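Local coordinates for protein nitroreductase (Desulfitobacterium hafniense, PDB 3PXV) that binds flavin mononucleotide as a two-subunit flavoprotein of the nitroreductase family and probably acts as an oxidoreductase, at residues A47-V52 with E158-G163; L67-G72 with A140-L145. All blocks are in the same frame, centred on the assembly; numbering follows the deposited sequence.

Interaction 1: residues A47-V52 with E158-G163; sequences AWRVIV and EGYAFG
Tyr160 reaches across to the chain leading into strand 50-53 and meets Ala47, Trp48 and Arg49 there. In the second segment, Gly159 comes just before it, in the loop that leads into strand 161-169; its positive phi would press a side chain against the carbonyl oxygen of Glu158, so glycine suits the place. At Tyr160 the CB points toward the other segment, and with CG anti to the carbonyl carbon (chi1 -86°) the ring extends to the far backbone. Its CE2 edge lies against the CA of Trp48 at 3.9 Å, with that CA close to the ring plane, while the phenol OH sits 3.7 Å from the carbonyl carbon of Ala47. The same OH receives a weak, bent hydrogen bond from Arg49 NH1 (3.1 Å). Arginine fits here because NH1 serves two acceptors: it also donates to the carbonyl O of its own neighbour Trp48, at 2.7 Å and nearly straight. That oxygen lies in the guanidinium plane, although NH1 stands above the carbonyl plane. The bend of the arginine chain at chi2 (-67°) folds the guanidinium back over the backbone, and its plane stands 71° from that of the tyrosine ring. Beyond Tyr160, Ala161 bonds through its backbone to Ile101. Tyr160 thus joins the loops leading into strands 50-53 and 161-169, between which strand 95-101 runs in the antiparallel sheet of the nitroreductase fold; strand 50-53, outermost within this chain, pairs in parallel with a strand of the second subunit, so the sheet crosses the interface.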
loop_
_atom_site.group_PDB
_atom_site.type_symbol
_atom_site.label_atom_id
_atom_site.label_comp_id
_atom_site.label_asym_id
_atom_site.label_seq_id
_atom_site.Cartn_x
_atom_site.Cartn_y
_atom_site.Cartn_z
ATOM N N ALA B 47 -9.236 8.300 -3.810
ATOM C CA ALA B 47 -10.531 7.641 -3.941
ATOM C C ALA B 47 -10.777 6.717 -2.743
ATOM O O ALA B 47 -11.090 5.545 -2.890
ATOM C CB ALA B 47 -10.589 6.862 -5.268
ATOM N N TRP B 48 -10.620 7.290 -1.559
ATOM C CA TRP B 48 -10.799 6.608 -0.312
ATOM C C TRP B 48 -11.324 7.531 0.761
ATOM O O TRP B 48 -11.539 8.705 0.485
ATOM C CB TRP B 48 -9.492 5.982 0.142
ATOM C CG TRP B 48 -8.181 6.697 -0.154
ATOM C CD1 TRP B 48 -7.219 6.235 -0.960
ATOM C CD2 TRP B 48 -7.655 7.902 0.438
ATOM N NE1 TRP B 48 -6.137 7.072 -0.954
ATOM C CE2 TRP B 48 -6.373 8.098 -0.089
ATOM C CE3 TRP B 48 -8.136 8.824 1.361
ATOM C CZ2 TRP B 48 -5.572 9.193 0.254
ATOM C CZ3 TRP B 48 -7.341 9.911 1.701
ATOM C CH2 TRP B 48 -6.075 10.081 1.153
ATOM N N ARG B 49 -11.613 6.982 1.942
ATOM C CA ARG B 49 -11.967 7.780 3.126
ATOM C C ARG B 49 -11.349 7.072 4.327
ATOM O O ARG B 49 -11.093 5.869 4.267
ATOM C CB ARG B 49 -13.476 7.892 3.368
ATOM C CG ARG B 49 -14.283 8.611 2.316
ATOM C CD ARG B 49 -13.965 10.104 2.228
ATOM N NE ARG B 49 -14.842 10.733 1.236
ATOM C CZ ARG B 49 -14.684 10.664 -0.093
ATOM N NH1 ARG B 49 -13.678 9.991 -0.632
ATOM N NH2 ARG B 49 -15.558 11.267 -0.896
ATOM N N VAL B 50 -11.145 7.812 5.416
ATOM C CA VAL B 50 -10.543 7.259 6.630
ATOM C C VAL B 50 -11.594 7.360 7.740
ATOM O O VAL B 50 -11.798 8.438 8.318
ATOM C CB VAL B 50 -9.237 8.010 6.979
ATOM C CG1 VAL B 50 -8.649 7.563 8.315
ATOM C CG2 VAL B 50 -8.245 7.822 5.862
ATOM N N ILE B 51 -12.275 6.239 8.008
ATOM C CA ILE B 51 -13.333 6.185 8.994
ATOM C C ILE B 51 -12.809 5.501 10.256
ATOM O O ILE B 51 -12.586 4.292 10.258
ATOM C CB ILE B 51 -14.562 5.424 8.418
ATOM C CG1 ILE B 51 -15.033 6.086 7.128
ATOM C CG2 ILE B 51 -15.720 5.383 9.429
ATOM C CD1 ILE B 51 -16.102 5.340 6.439
ATOM N N VAL B 52 -12.607 6.276 11.321
ATOM C CA VAL B 52 -12.097 5.747 12.597
ATOM C C VAL B 52 -13.284 5.270 13.402
ATOM O O VAL B 52 -14.034 6.082 13.935
ATOM C CB VAL B 52 -11.319 6.824 13.437
ATOM C CG1 VAL B 52 -10.938 6.257 14.794
ATOM C CG2 VAL B 52 -10.063 7.299 12.710
ATOM N N GLU B 158 -21.653 7.606 -1.107
ATOM C CA GLU B 158 -22.505 6.837 -2.009
ATOM C C GLU B 158 -21.675 6.183 -3.101
ATOM O O GLU B 158 -20.833 6.827 -3.714
ATOM C CB GLU B 158 -23.567 7.728 -2.663
ATOM C CG GLU B 158 -24.774 6.934 -3.222
ATOM C CD GLU B 158 -25.750 7.799 -4.024
ATOM O OE1 GLU B 158 -25.274 8.655 -4.818
ATOM O OE2 GLU B 158 -26.987 7.600 -3.877
ATOM N N GLY B 159 -21.911 4.899 -3.343
ATOM C CA GLY B 159 -21.166 4.196 -4.383
ATOM C C GLY B 159 -19.887 3.514 -3.930
ATOM O O GLY B 159 -19.417 2.612 -4.599
ATOM N N TYR B 160 -19.339 3.930 -2.792
ATOM C CA TYR B 160 -18.110 3.346 -2.257
ATOM C C TYR B 160 -18.366 1.980 -1.683
ATOM O O TYR B 160 -19.408 1.737 -1.088
ATOM C CB TYR B 160 -17.510 4.243 -1.172
ATOM C CG TYR B 160 -16.621 5.317 -1.696
ATOM C CD1 TYR B 160 -17.022 6.140 -2.743
ATOM C CD2 TYR B 160 -15.378 5.558 -1.109
ATOM C CE1 TYR B 160 -16.176 7.136 -3.245
ATOM C CE2 TYR B 160 -14.523 6.555 -1.609
ATOM C CZ TYR B 160 -14.936 7.331 -2.663
ATOM O OH TYR B 160 -14.128 8.297 -3.140
ATOM N N ALA B 161 -17.392 1.103 -1.854
ATOM C CA ALA B 161 -17.437 -0.241 -1.338
ATOM C C ALA B 161 -16.264 -0.444 -0.378
ATOM O O ALA B 161 -15.323 0.335 -0.363
ATOM C CB ALA B 161 -17.367 -1.239 -2.488
ATOM N N PHE B 162 -16.297 -1.504 0.412
ATOM C CA PHE B 162 -15.193 -1.781 1.326
ATOM C C PHE B 162 -13.893 -2.066 0.586
ATOM O O PHE B 162 -13.880 -2.792 -0.411
ATOM C CB PHE B 162 -15.540 -2.969 2.209
ATOM C CG PHE B 162 -14.418 -3.430 3.081
ATOM C CD1 PHE B 162 -14.280 -2.936 4.359
ATOM C CD2 PHE B 162 -13.526 -4.392 2.627
ATOM C CE1 PHE B 162 -13.266 -3.377 5.155
ATOM C CE2 PHE B 162 -12.518 -4.838 3.418
ATOM C CZ PHE B 162 -12.385 -4.336 4.688
ATOM N N GLY B 163 -12.804 -1.502 1.101
ATOM C CA GLY B 163 -11.478 -1.658 0.505
ATOM C C GLY B 163 -10.610 -2.509 1.395
ATOM O O GLY B 163 -10.129 -3.561 0.980
#

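Interaction 2: residues L67-G72 with A140-L145; sequences LAYLAG and AFASGL
The ring of Tyr69 carries the methyl group of Ala142 on one face: CB stands 3.7 Å from the ring centroid and 14° off its normal, a CH-pi contact displaced toward the CE2 side of the ring. Across the ring, CE1 meets the CA of Ser143 obliquely at 3.8 Å, and CD1 lies 4.0 Å from the serine CB. The tyrosine reaches this place because its CG is anti to the backbone N (chi1 -173°), which carries the ring out from the helix toward the loop. Alanine suits the spot under the ring, since its small methyl lets the turn backbone come near. Ser143 uses its hydroxyl within the loop, OG accepting from Leu145 N at 3.1 Å in an ST turn. Gly144, with positive phi, ends a type I turn begun at Phe141. A serine in place of Tyr69 would probably lose the CH-pi contact and open a gap between the helix and Ala142. Tyr69 also touches Leu139, and Ser143 packs on Glu65, one helical turn before Tyr69 in helix 56-72. The loop thus lies against the C-terminal part of this helix, while Phe141 turns to helix 147-154 and Leu70 to helix 77-84.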
loop_
_atom_site.group_PDB
_atom_site.type_symbol
_atom_site.label_atom_id
_atom_site.label_comp_id
_atom_site.label_asym_id
_atom_site.label_seq_id
_atom_site.Cartn_x
_atom_site.Cartn_y
_atom_site.Cartn_z
ATOM N N LEU B 67 -18.930 -13.544 10.272
ATOM C CA LEU B 67 -18.878 -14.963 10.623
ATOM C C LEU B 67 -20.030 -15.757 10.035
ATOM O O LEU B 67 -19.832 -16.877 9.599
ATOM C CB LEU B 67 -18.867 -15.177 12.143
ATOM C CG LEU B 67 -17.584 -14.769 12.845
ATOM C CD1 LEU B 67 -17.755 -14.903 14.343
ATOM C CD2 LEU B 67 -16.410 -15.639 12.335
ATOM N N ALA B 68 -21.227 -15.180 10.040
ATOM C CA ALA B 68 -22.426 -15.884 9.551
ATOM C C ALA B 68 -22.394 -16.106 8.042
ATOM O O ALA B 68 -22.884 -17.130 7.555
ATOM C CB ALA B 68 -23.695 -15.156 9.966
ATOM N N TYR B 69 -21.784 -15.174 7.311
ATOM C CA TYR B 69 -21.653 -15.330 5.890
ATOM C C TYR B 69 -20.759 -16.517 5.651
ATOM O O TYR B 69 -21.088 -17.382 4.853
ATOM C CB TYR B 69 -21.054 -14.082 5.226
ATOM C CG TYR B 69 -21.058 -14.144 3.713
ATOM C CD1 TYR B 69 -22.251 -14.033 3.011
ATOM C CD2 TYR B 69 -19.889 -14.331 2.987
ATOM C CE1 TYR B 69 -22.295 -14.096 1.616
ATOM C CE2 TYR B 69 -19.916 -14.391 1.584
ATOM C CZ TYR B 69 -21.128 -14.260 0.906
ATOM O OH TYR B 69 -21.204 -14.305 -0.477
ATOM N N LEU B 70 -19.628 -16.555 6.348
ATOM C CA LEU B 70 -18.681 -17.660 6.221
ATOM C C LEU B 70 -19.345 -18.965 6.633
ATOM O O LEU B 70 -19.237 -19.975 5.919
ATOM C CB LEU B 70 -17.439 -17.437 7.080
ATOM C CG LEU B 70 -16.455 -16.352 6.675
ATOM C CD1 LEU B 70 -15.367 -16.162 7.772
ATOM C CD2 LEU B 70 -15.850 -16.708 5.335
ATOM N N ALA B 71 -20.040 -18.948 7.770
ATOM C CA ALA B 71 -20.730 -20.149 8.239
ATOM C C ALA B 71 -21.885 -20.584 7.331
ATOM O O ALA B 71 -22.412 -21.675 7.518
ATOM C CB ALA B 71 -21.233 -19.961 9.670
ATOM N N GLY B 72 -22.290 -19.731 6.385
ATOM C CA GLY B 72 -23.377 -20.042 5.439
ATOM C C GLY B 72 -22.976 -20.684 4.113
ATOM O O GLY B 72 -23.813 -21.204 3.402
ATOM N N ALA B 140 -18.908 -8.287 6.260
ATOM C CA ALA B 140 -20.124 -7.654 6.763
ATOM C C ALA B 140 -21.025 -7.160 5.618
ATOM O O ALA B 140 -22.223 -7.010 5.800
ATOM C CB ALA B 140 -19.765 -6.510 7.678
ATOM N N PHE B 141 -20.444 -6.935 4.448
ATOM C CA PHE B 141 -21.160 -6.401 3.294
ATOM C C PHE B 141 -21.442 -7.436 2.231
ATOM O O PHE B 141 -22.206 -7.183 1.311
ATOM C CB PHE B 141 -20.284 -5.350 2.612
ATOM C CG PHE B 141 -19.855 -4.227 3.514
ATOM C CD1 PHE B 141 -18.749 -4.352 4.312
ATOM C CD2 PHE B 141 -20.555 -3.033 3.536
ATOM C CE1 PHE B 141 -18.357 -3.336 5.124
ATOM C CE2 PHE B 141 -20.163 -2.023 4.354
ATOM C CZ PHE B 141 -19.061 -2.180 5.152
ATOM N N ALA B 142 -20.829 -8.600 2.381
ATOM C CA ALA B 142 -20.800 -9.620 1.339
ATOM C C ALA B 142 -22.114 -10.180 0.856
ATOM O O ALA B 142 -22.236 -10.474 -0.316
ATOM C CB ALA B 142 -19.836 -10.756 1.732
ATOM N N SER B 143 -23.093 -10.342 1.731
ATOM C CA SER B 143 -24.391 -10.896 1.318
ATOM C C SER B 143 -25.194 -9.872 0.533
ATOM O O SER B 143 -26.112 -10.230 -0.195
ATOM C CB SER B 143 -25.195 -11.337 2.538
ATOM O OG SER B 143 -25.688 -10.216 3.257
ATOM N N GLY B 144 -24.849 -8.596 0.706
ATOM C CA GLY B 144 -25.572 -7.502 0.082
ATOM C C GLY B 144 -26.828 -7.107 0.866
ATOM O O GLY B 144 -27.396 -6.027 0.650
ATOM N N LEU B 145 -27.248 -7.965 1.793
ATOM C CA LEU B 145 -28.500 -7.758 2.568
ATOM C C LEU B 145 -28.352 -6.727 3.689
ATOM O O LEU B 145 -29.305 -6.034 4.015
ATOM C CB LEU B 145 -29.005 -9.099 3.110
ATOM C CG LEU B 145 -29.205 -10.149 1.999
ATOM C CD1 LEU B 145 -29.635 -11.529 2.490
ATOM C CD2 LEU B 145 -30.203 -9.626 1.001
#

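Overall arrangement
From the N terminus, the chain passes through the approach to strand 50-53 and then directly into helix 56-72, so the first segments of the two interactions are close neighbours in sequence. It continues through helix 77-84, strand 95-101, helix 106-126 and strand 130-133 before the loop 140-145 returns to helix 56-72, closing the shorter loop at interaction 2. Helix 147-154 follows, and residues 158-163 close the longer loop at interaction 1, which encloses the other. Interaction 1 joins the approaches to strands 50-53 and 161-169; interaction 2 packs the loop 140-145 against helix 56-72. Their centres are 19 Å apart, yet they touch where Phe162 CB packs 4.1 Å from Phe141 CE1.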